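Local structure of KLLA0E08119p (Kluyveromyces lactis, 3VA7) at residues P381-S386 / D1055-G1060; V387-W392 / N435-Y440. The protein forms the biotin-dependent urea carboxylase part of a larger urea-degrading enzyme and probably uses ATP and hydrogencarbonate to convert urea into urea-1-carboxylate. All blocks are in the same frame, centred on the assembly; numbering follows the deposited sequence.

Overall arrangement
From the N terminus, the chain enters the C-terminal domain of the biotin carboxylase part and runs along strand 378-383 into strand 386-388. Here the first segments of interactions 1 and 2 follow each other directly. Interaction 2 closes a short loop, pairing 387-392 with 435-440, which starts at the end of helix 423-435 and runs into strand 438-440. Interaction 1 closes a loop of 668 residues, from 381-386 to 1055-1060 in the carboxyltransferase part, and interaction 2 is nested inside it. Their centres are about 16 Å apart. Tyr-440 joins them, with probable backbone hydrogen bonds to Thr-385 and Ser-386. Interaction 2 thus belongs to one domain, while interaction 1 ties that domain to the carboxyltransferase.

Interaction 1: P381-S386 / D1055-G1060; sequences PGQLTS and DKLVIG
Lys-1056 and Leu-1057 carry most of the 1055-1060 side of this contact, against Gln-383 and Thr-385. Both sit inside a type I beta turn from Asp-1055 to Val-1058. Asp-1055 shapes the loop from within. Asp-1055 OD1 accepts from Ile-1059 N at 2.9 Å, and its OD2 accepts from Gly-1060 N. Both donors come on the syn side of the carboxylate, somewhat out of its plane. OD2 also bonds to His-1062. Lys-1056 brings its CE within 4.4 Å of Thr-385 OG1, a loose contact, while its NZ is bound to the carbonyl O of Asn-612. Leu-1057 makes most of the contact, through its two methyls. Its CG stands anti to the carbonyl carbon (chi1 -54°). Leu-1057 CD1 lies 3.8 Å from Gln-383 CD and 3.6 Å from Leu-384 O. Gln-383, extended beyond CG, and Leu-1057 approach from opposite directions. Leu-1057 CD2 lies 3.6 Å from Thr-385 O, and the threonine side chain crosses the leucine at about a right angle. Between these two segments there is van der Waals packing and no direct hydrogen bond. A glycerol, probably from the crystallisation liquor, bonds to Leu-1057 N and Asp-1055 OD1 and lies close to Gln-383. On the biotin carboxylase side, Leu-384 packs on Val-405 of strand 404-405 and on Val-439. Thr-385 and Ser-386 both face Tyr-440 of strand 438-440, as a classic beta bulge.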
ATOM      1  N   PRO A 381      -4.587 -13.539   5.486  1.00 47.44           N
ATOM      2  CA  PRO A 381      -5.463 -12.721   4.630  1.00 46.13           C
ATOM      3  C   PRO A 381      -4.807 -11.410   4.205  1.00 44.14           C
ATOM      4  O   PRO A 381      -3.827 -11.029   4.800  1.00 44.81           O
ATOM      5  CB  PRO A 381      -6.673 -12.436   5.534  1.00 46.52           C
ATOM      6  CG  PRO A 381      -6.116 -12.514   6.935  1.00 46.76           C
ATOM      7  CD  PRO A 381      -5.031 -13.555   6.892  1.00 47.26           C
ATOM      8  N   GLY A 382      -5.358 -10.753   3.182  1.00 42.30           N
ATOM      9  CA  GLY A 382      -4.920  -9.445   2.687  1.00 39.07           C
ATOM     10  C   GLY A 382      -4.979  -9.178   1.180  1.00 37.12           C
ATOM     11  O   GLY A 382      -5.271 -10.060   0.409  1.00 37.22           O
ATOM     12  N   GLN A 383      -4.675  -7.949   0.760  1.00 35.50           N
ATOM     13  CA  GLN A 383      -4.657  -7.597  -0.662  1.00 33.80           C
ATOM     14  C   GLN A 383      -3.355  -7.937  -1.365  1.00 33.57           C
ATOM     15  O   GLN A 383      -2.273  -7.526  -0.915  1.00 34.18           O
ATOM     16  CB  GLN A 383      -4.959  -6.126  -0.895  1.00 32.83           C
ATOM     17  CG  GLN A 383      -5.291  -5.912  -2.307  1.00 30.91           C
ATOM     18  CD  GLN A 383      -5.713  -4.512  -2.631  1.00 28.94           C
ATOM     19  OE1 GLN A 383      -6.552  -4.311  -3.518  1.00 26.30           O
ATOM     20  NE2 GLN A 383      -5.120  -3.533  -1.967  1.00 24.43           N
ATOM     21  N   LEU A 384      -3.463  -8.677  -2.466  1.00 32.31           N
ATOM     22  CA  LEU A 384      -2.311  -8.976  -3.270  1.00 32.10           C
ATOM     23  C   LEU A 384      -1.910  -7.714  -4.027  1.00 32.87           C
ATOM     24  O   LEU A 384      -2.738  -6.996  -4.576  1.00 33.12           O
ATOM     25  CB  LEU A 384      -2.542 -10.160  -4.213  1.00 30.66           C
ATOM     26  CG  LEU A 384      -2.886 -11.463  -3.506  1.00 29.34           C
ATOM     27  CD1 LEU A 384      -3.038 -12.550  -4.506  1.00 25.30           C
ATOM     28  CD2 LEU A 384      -1.882 -11.857  -2.410  1.00 26.88           C
ATOM     29  N   THR A 385      -0.611  -7.482  -4.070  1.00 33.29           N
ATOM     30  CA  THR A 385      -0.063  -6.199  -4.399  1.00 33.60           C
ATOM     31  C   THR A 385       0.721  -6.306  -5.696  1.00 33.67           C
ATOM     32  O   THR A 385       0.989  -5.312  -6.409  1.00 34.41           O
ATOM     33  CB  THR A 385       0.806  -5.758  -3.181  1.00 34.20           C
ATOM     34  OG1 THR A 385       0.254  -4.559  -2.611  1.00 33.31           O
ATOM     35  CG2 THR A 385       2.318  -5.683  -3.478  1.00 32.93           C
ATOM     36  N   SER A 386       1.095  -7.533  -5.990  1.00 32.41           N
ATOM     37  CA  SER A 386       1.819  -7.824  -7.186  1.00 32.91           C
ATOM     38  C   SER A 386       1.712  -9.345  -7.333  1.00 31.29           C
ATOM     39  O   SER A 386       1.870 -10.113  -6.372  1.00 31.65           O
ATOM     40  CB  SER A 386       3.270  -7.299  -7.077  1.00 33.75           C
ATOM     41  OG  SER A 386       4.180  -8.166  -7.760  1.00 39.06           O
ATOM     42  N   ASP A1055      -4.771   5.359  -7.804  1.00 22.43           N
ATOM     43  CA  ASP A1055      -5.106   3.950  -7.949  1.00 22.73           C
ATOM     44  C   ASP A1055      -3.771   3.215  -7.744  1.00 23.65           C
ATOM     45  O   ASP A1055      -3.041   2.868  -8.703  1.00 23.67           O
ATOM     46  CB  ASP A1055      -5.739   3.770  -9.345  1.00 22.28           C
ATOM     47  CG  ASP A1055      -5.958   2.313  -9.763  1.00 24.44           C
ATOM     48  OD1 ASP A1055      -5.655   1.371  -8.973  1.00 27.58           O
ATOM     49  OD2 ASP A1055      -6.417   2.104 -10.929  1.00 22.48           O
ATOM     50  N   LYS A1056      -3.414   3.010  -6.481  1.00 24.63           N
ATOM     51  CA  LYS A1056      -2.081   2.448  -6.132  1.00 25.65           C
ATOM     52  C   LYS A1056      -1.623   1.282  -7.035  1.00 25.66           C
ATOM     53  O   LYS A1056      -0.487   1.201  -7.465  1.00 25.44           O
ATOM     54  CB  LYS A1056      -2.086   1.972  -4.680  1.00 25.74           C
ATOM     55  CG  LYS A1056      -0.760   1.454  -4.250  1.00 25.72           C
ATOM     56  CD  LYS A1056      -0.826   1.052  -2.823  1.00 29.44           C
ATOM     57  CE  LYS A1056      -1.133  -0.417  -2.684  1.00 27.82           C
ATOM     58  NZ  LYS A1056      -1.638  -0.652  -1.319  1.00 27.30           N
ATOM     59  N   LEU A1057      -2.517   0.351  -7.288  1.00 26.41           N
ATOM     60  CA  LEU A1057      -2.156  -0.813  -8.066  1.00 26.67           C
ATOM     61  C   LEU A1057      -2.640  -0.689  -9.525  1.00 26.94           C
ATOM     62  O   LEU A1057      -2.610  -1.689 -10.278  1.00 26.85           O
ATOM     63  CB  LEU A1057      -2.789  -2.032  -7.418  1.00 26.59           C
ATOM     64  CG  LEU A1057      -2.490  -2.257  -5.932  1.00 24.84           C
ATOM     65  CD1 LEU A1057      -3.235  -3.542  -5.392  1.00 23.96           C
ATOM     66  CD2 LEU A1057      -1.031  -2.379  -5.765  1.00 16.01           C
ATOM     67  N   VAL A1058      -3.119   0.500  -9.920  1.00 25.61           N
ATOM     68  CA  VAL A1058      -3.539   0.681 -11.308  1.00 26.83           C
ATOM     69  C   VAL A1058      -4.510  -0.439 -11.749  1.00 27.48           C
ATOM     70  O   VAL A1058      -4.367  -0.981 -12.838  1.00 26.85           O
ATOM     71  CB  VAL A1058      -2.320   0.718 -12.294  1.00 26.41           C
ATOM     72  CG1 VAL A1058      -2.725   1.297 -13.681  1.00 26.36           C
ATOM     73  CG2 VAL A1058      -1.199   1.577 -11.741  1.00 26.87           C
ATOM     74  N   ILE A1059      -5.470  -0.788 -10.891  1.00 27.28           N
ATOM     75  CA  ILE A1059      -6.430  -1.804 -11.216  1.00 27.66           C
ATOM     76  C   ILE A1059      -7.808  -1.184 -11.544  1.00 28.53           C
ATOM     77  O   ILE A1059      -8.790  -1.884 -11.816  1.00 27.67           O
ATOM     78  CB  ILE A1059      -6.598  -2.827 -10.027  1.00 28.79           C
ATOM     79  CG1 ILE A1059      -6.773  -2.124  -8.679  1.00 27.64           C
ATOM     80  CG2 ILE A1059      -5.450  -3.869  -9.909  1.00 28.02           C
ATOM     81  CD1 ILE A1059      -7.568  -2.983  -7.699  1.00 22.99           C
ATOM     82  N   GLY A1060      -7.902   0.140 -11.478  1.00 29.80           N
ATOM     83  CA  GLY A1060      -9.214   0.786 -11.564  1.00 31.09           C
ATOM     84  C   GLY A1060      -9.760   0.515 -12.956  1.00 32.45           C
ATOM     85  O   GLY A1060      -9.029  -0.005 -13.809  1.00 33.53           O
TER

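Interaction 2: V387-W392 / N435-Y440; sequences VSFPSW and NETAVY
The indole of Trp-392 has Pro-390 CB over one face, offset toward the rim, and the carboxylate of Glu-436 at its edge. Trp-392 NE1 donates to Glu-436 OE1 at 2.7 Å, nearly straight at 165°. The oxygen is met on its syn side, and the ring and carboxylate planes are 69° apart. Pro-390 CB also lies 3.9 Å from Glu-436 OE1. The Phe-389 ring has Thr-437 OG1 at its edge, 4.0 Å from Phe-389 CD1, and Val-439 CG2 meets Phe-389 CE1 obliquely at 3.9 Å. Thr-437 OG1 is bonded to Ala-433 O. Further along the segments the strands pair antiparallel. Ser-388 and Ala-438 bond through both N-H groups. In the next, non-hydrogen-bonded pair the side chains of Val-387 and Val-439 lie side by side on one face of the sheet. This short two-strand sheet is structural packing within the biotin carboxylase C-terminal domain; none of its residues lines the biotin or urea pocket. Glu-436 OE2 accepts from Gln-432. With an alanine here the indole N-H and the Gln-432 amide would probably lose this acceptor. Backbone bonds thus hold the strand pair, and a carboxylate, probably ionised, joins the loop ends beyond it.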
ATOM      1  N   VAL A 387       1.400  -9.788  -8.527  1.00 29.71           N
ATOM      2  CA  VAL A 387       1.162 -11.209  -8.738  1.00 28.14           C
ATOM      3  C   VAL A 387       1.810 -11.577 -10.062  1.00 27.96           C
ATOM      4  O   VAL A 387       1.382 -11.142 -11.104  1.00 26.70           O
ATOM      5  CB  VAL A 387      -0.375 -11.548  -8.743  1.00 28.20           C
ATOM      6  CG1 VAL A 387      -0.583 -12.989  -9.052  1.00 25.40           C
ATOM      7  CG2 VAL A 387      -1.066 -11.174  -7.387  1.00 24.82           C
ATOM      8  N   SER A 388       2.887 -12.336 -10.007  1.00 29.22           N
ATOM      9  CA  SER A 388       3.476 -12.840 -11.239  1.00 30.86           C
ATOM     10  C   SER A 388       3.675 -14.367 -11.301  1.00 30.79           C
ATOM     11  O   SER A 388       4.177 -14.992 -10.344  1.00 30.72           O
ATOM     12  CB  SER A 388       4.780 -12.115 -11.532  1.00 31.22           C
ATOM     13  OG  SER A 388       5.022 -12.177 -12.935  1.00 35.03           O
ATOM     14  N   PHE A 389       3.283 -14.958 -12.429  1.00 31.25           N
ATOM     15  CA  PHE A 389       3.450 -16.431 -12.629  1.00 31.89           C
ATOM     16  C   PHE A 389       4.235 -16.789 -13.919  1.00 33.05           C
ATOM     17  O   PHE A 389       4.112 -16.104 -14.957  1.00 32.24           O
ATOM     18  CB  PHE A 389       2.113 -17.182 -12.662  1.00 29.90           C
ATOM     19  CG  PHE A 389       1.300 -17.087 -11.377  1.00 28.94           C
ATOM     20  CD1 PHE A 389       1.741 -17.709 -10.209  1.00 22.13           C
ATOM     21  CD2 PHE A 389       0.029 -16.412 -11.360  1.00 26.98           C
ATOM     22  CE1 PHE A 389       0.973 -17.654  -9.016  1.00 19.53           C
ATOM     23  CE2 PHE A 389      -0.764 -16.364 -10.158  1.00 22.46           C
ATOM     24  CZ  PHE A 389      -0.277 -16.997  -9.004  1.00 20.60           C
ATOM     25  N   PRO A 390       5.027 -17.877 -13.859  1.00 33.84           N
ATOM     26  CA  PRO A 390       5.629 -18.302 -15.111  1.00 34.72           C
ATOM     27  C   PRO A 390       4.518 -18.568 -16.107  1.00 35.54           C
ATOM     28  O   PRO A 390       3.628 -19.394 -15.833  1.00 36.27           O
ATOM     29  CB  PRO A 390       6.328 -19.623 -14.731  1.00 35.15           C
ATOM     30  CG  PRO A 390       5.629 -20.091 -13.486  1.00 35.24           C
ATOM     31  CD  PRO A 390       5.330 -18.806 -12.749  1.00 33.57           C
ATOM     32  N   SER A 391       4.558 -17.898 -17.253  1.00 35.45           N
ATOM     33  CA  SER A 391       3.508 -18.071 -18.255  1.00 35.17           C
ATOM     34  C   SER A 391       3.607 -19.390 -19.017  1.00 34.53           C
ATOM     35  O   SER A 391       2.681 -19.711 -19.782  1.00 33.53           O
ATOM     36  CB  SER A 391       3.617 -16.972 -19.291  1.00 35.89           C
ATOM     37  OG  SER A 391       4.875 -17.131 -19.961  1.00 40.60           O
ATOM     38  N   TRP A 392       4.732 -20.113 -18.850  1.00 33.60           N
ATOM     39  CA  TRP A 392       5.025 -21.347 -19.638  1.00 32.92           C
ATOM     40  C   TRP A 392       4.567 -22.583 -18.885  1.00 31.59           C
ATOM     41  O   TRP A 392       4.412 -23.648 -19.493  1.00 32.47           O
ATOM     42  CB  TRP A 392       6.535 -21.522 -19.999  1.00 32.46           C
ATOM     43  CG  TRP A 392       7.440 -21.292 -18.812  1.00 32.63           C
ATOM     44  CD1 TRP A 392       8.022 -20.108 -18.458  1.00 30.53           C
ATOM     45  CD2 TRP A 392       7.772 -22.226 -17.756  1.00 32.79           C
ATOM     46  NE1 TRP A 392       8.717 -20.250 -17.290  1.00 30.42           N
ATOM     47  CE2 TRP A 392       8.599 -21.533 -16.835  1.00 29.16           C
ATOM     48  CE3 TRP A 392       7.461 -23.568 -17.507  1.00 32.24           C
ATOM     49  CZ2 TRP A 392       9.134 -22.135 -15.706  1.00 30.75           C
ATOM     50  CZ3 TRP A 392       8.005 -24.175 -16.373  1.00 32.09           C
ATOM     51  CH2 TRP A 392       8.828 -23.463 -15.490  1.00 32.09           C
ATOM     52  N   ASN A 435      10.506 -20.456  -8.570  1.00 39.97           N
ATOM     53  CA  ASN A 435      11.462 -19.347  -8.539  1.00 41.38           C
ATOM     54  C   ASN A 435      10.896 -18.123  -9.243  1.00 41.69           C
ATOM     55  O   ASN A 435      11.258 -16.984  -8.963  1.00 42.90           O
ATOM     56  CB  ASN A 435      12.769 -19.755  -9.242  1.00 41.58           C
ATOM     57  CG  ASN A 435      13.800 -20.459  -8.290  1.00 44.98           C
ATOM     58  OD1 ASN A 435      13.473 -21.017  -7.226  1.00 41.27           O
ATOM     59  ND2 ASN A 435      15.064 -20.417  -8.710  1.00 51.12           N
ATOM     60  N   GLU A 436       9.981 -18.378 -10.152  1.00 41.91           N
ATOM     61  CA  GLU A 436       9.550 -17.411 -11.108  1.00 41.81           C
ATOM     62  C   GLU A 436       8.170 -16.927 -10.656  1.00 42.30           C
ATOM     63  O   GLU A 436       7.540 -16.075 -11.304  1.00 42.87           O
ATOM     64  CB  GLU A 436       9.509 -18.106 -12.463  1.00 41.90           C
ATOM     65  CG  GLU A 436      10.068 -17.347 -13.630  1.00 41.95           C
ATOM     66  CD  GLU A 436      10.602 -18.262 -14.711  1.00 40.23           C
ATOM     67  OE1 GLU A 436       9.924 -18.491 -15.712  1.00 38.14           O
ATOM     68  OE2 GLU A 436      11.726 -18.734 -14.562  1.00 43.91           O
ATOM     69  N   THR A 437       7.725 -17.459  -9.519  1.00 42.42           N
ATOM     70  CA  THR A 437       6.432 -17.127  -8.940  1.00 42.43           C
ATOM     71  C   THR A 437       6.624 -16.025  -7.910  1.00 42.29           C
ATOM     72  O   THR A 437       7.206 -16.244  -6.812  1.00 42.92           O
ATOM     73  CB  THR A 437       5.784 -18.373  -8.263  1.00 42.73           C
ATOM     74  OG1 THR A 437       5.281 -19.273  -9.268  1.00 43.83           O
ATOM     75  CG2 THR A 437       4.625 -17.971  -7.312  1.00 42.70           C
ATOM     76  N   ALA A 438       6.129 -14.847  -8.255  1.00 41.06           N
ATOM     77  CA  ALA A 438       6.181 -13.716  -7.347  1.00 40.32           C
ATOM     78  C   ALA A 438       4.772 -13.231  -6.957  1.00 39.70           C
ATOM     79  O   ALA A 438       4.067 -12.601  -7.770  1.00 39.78           O
ATOM     80  CB  ALA A 438       6.992 -12.598  -7.955  1.00 39.89           C
ATOM     81  N   VAL A 439       4.383 -13.541  -5.721  1.00 38.31           N
ATOM     82  CA  VAL A 439       3.105 -13.130  -5.148  1.00 37.80           C
ATOM     83  C   VAL A 439       3.280 -12.398  -3.790  1.00 38.37           C
ATOM     84  O   VAL A 439       3.829 -12.953  -2.834  1.00 37.33           O
ATOM     85  CB  VAL A 439       2.195 -14.340  -4.991  1.00 37.52           C
ATOM     86  CG1 VAL A 439       0.959 -13.977  -4.131  1.00 37.93           C
ATOM     87  CG2 VAL A 439       1.814 -14.898  -6.371  1.00 35.90           C
ATOM     88  N   TYR A 440       2.802 -11.154  -3.707  1.00 39.25           N
ATOM     89  CA  TYR A 440       3.106 -10.302  -2.564  1.00 40.18           C
ATOM     90  C   TYR A 440       1.847  -9.584  -2.070  1.00 40.44           C
ATOM     91  O   TYR A 440       0.981  -9.251  -2.872  1.00 40.29           O
ATOM     92  CB  TYR A 440       4.182  -9.272  -2.922  1.00 40.54           C
ATOM     93  CG  TYR A 440       5.489  -9.769  -3.550  1.00 44.34           C
ATOM     94  CD1 TYR A 440       6.482 -10.419  -2.784  1.00 49.14           C
ATOM     95  CD2 TYR A 440       5.772  -9.505  -4.895  1.00 47.41           C
ATOM     96  CE1 TYR A 440       7.705 -10.849  -3.369  1.00 51.38           C
ATOM     97  CE2 TYR A 440       6.976  -9.904  -5.486  1.00 49.06           C
ATOM     98  CZ  TYR A 440       7.931 -10.579  -4.729  1.00 52.62           C
ATOM     99  OH  TYR A 440       9.106 -10.967  -5.351  1.00 55.24           O
TER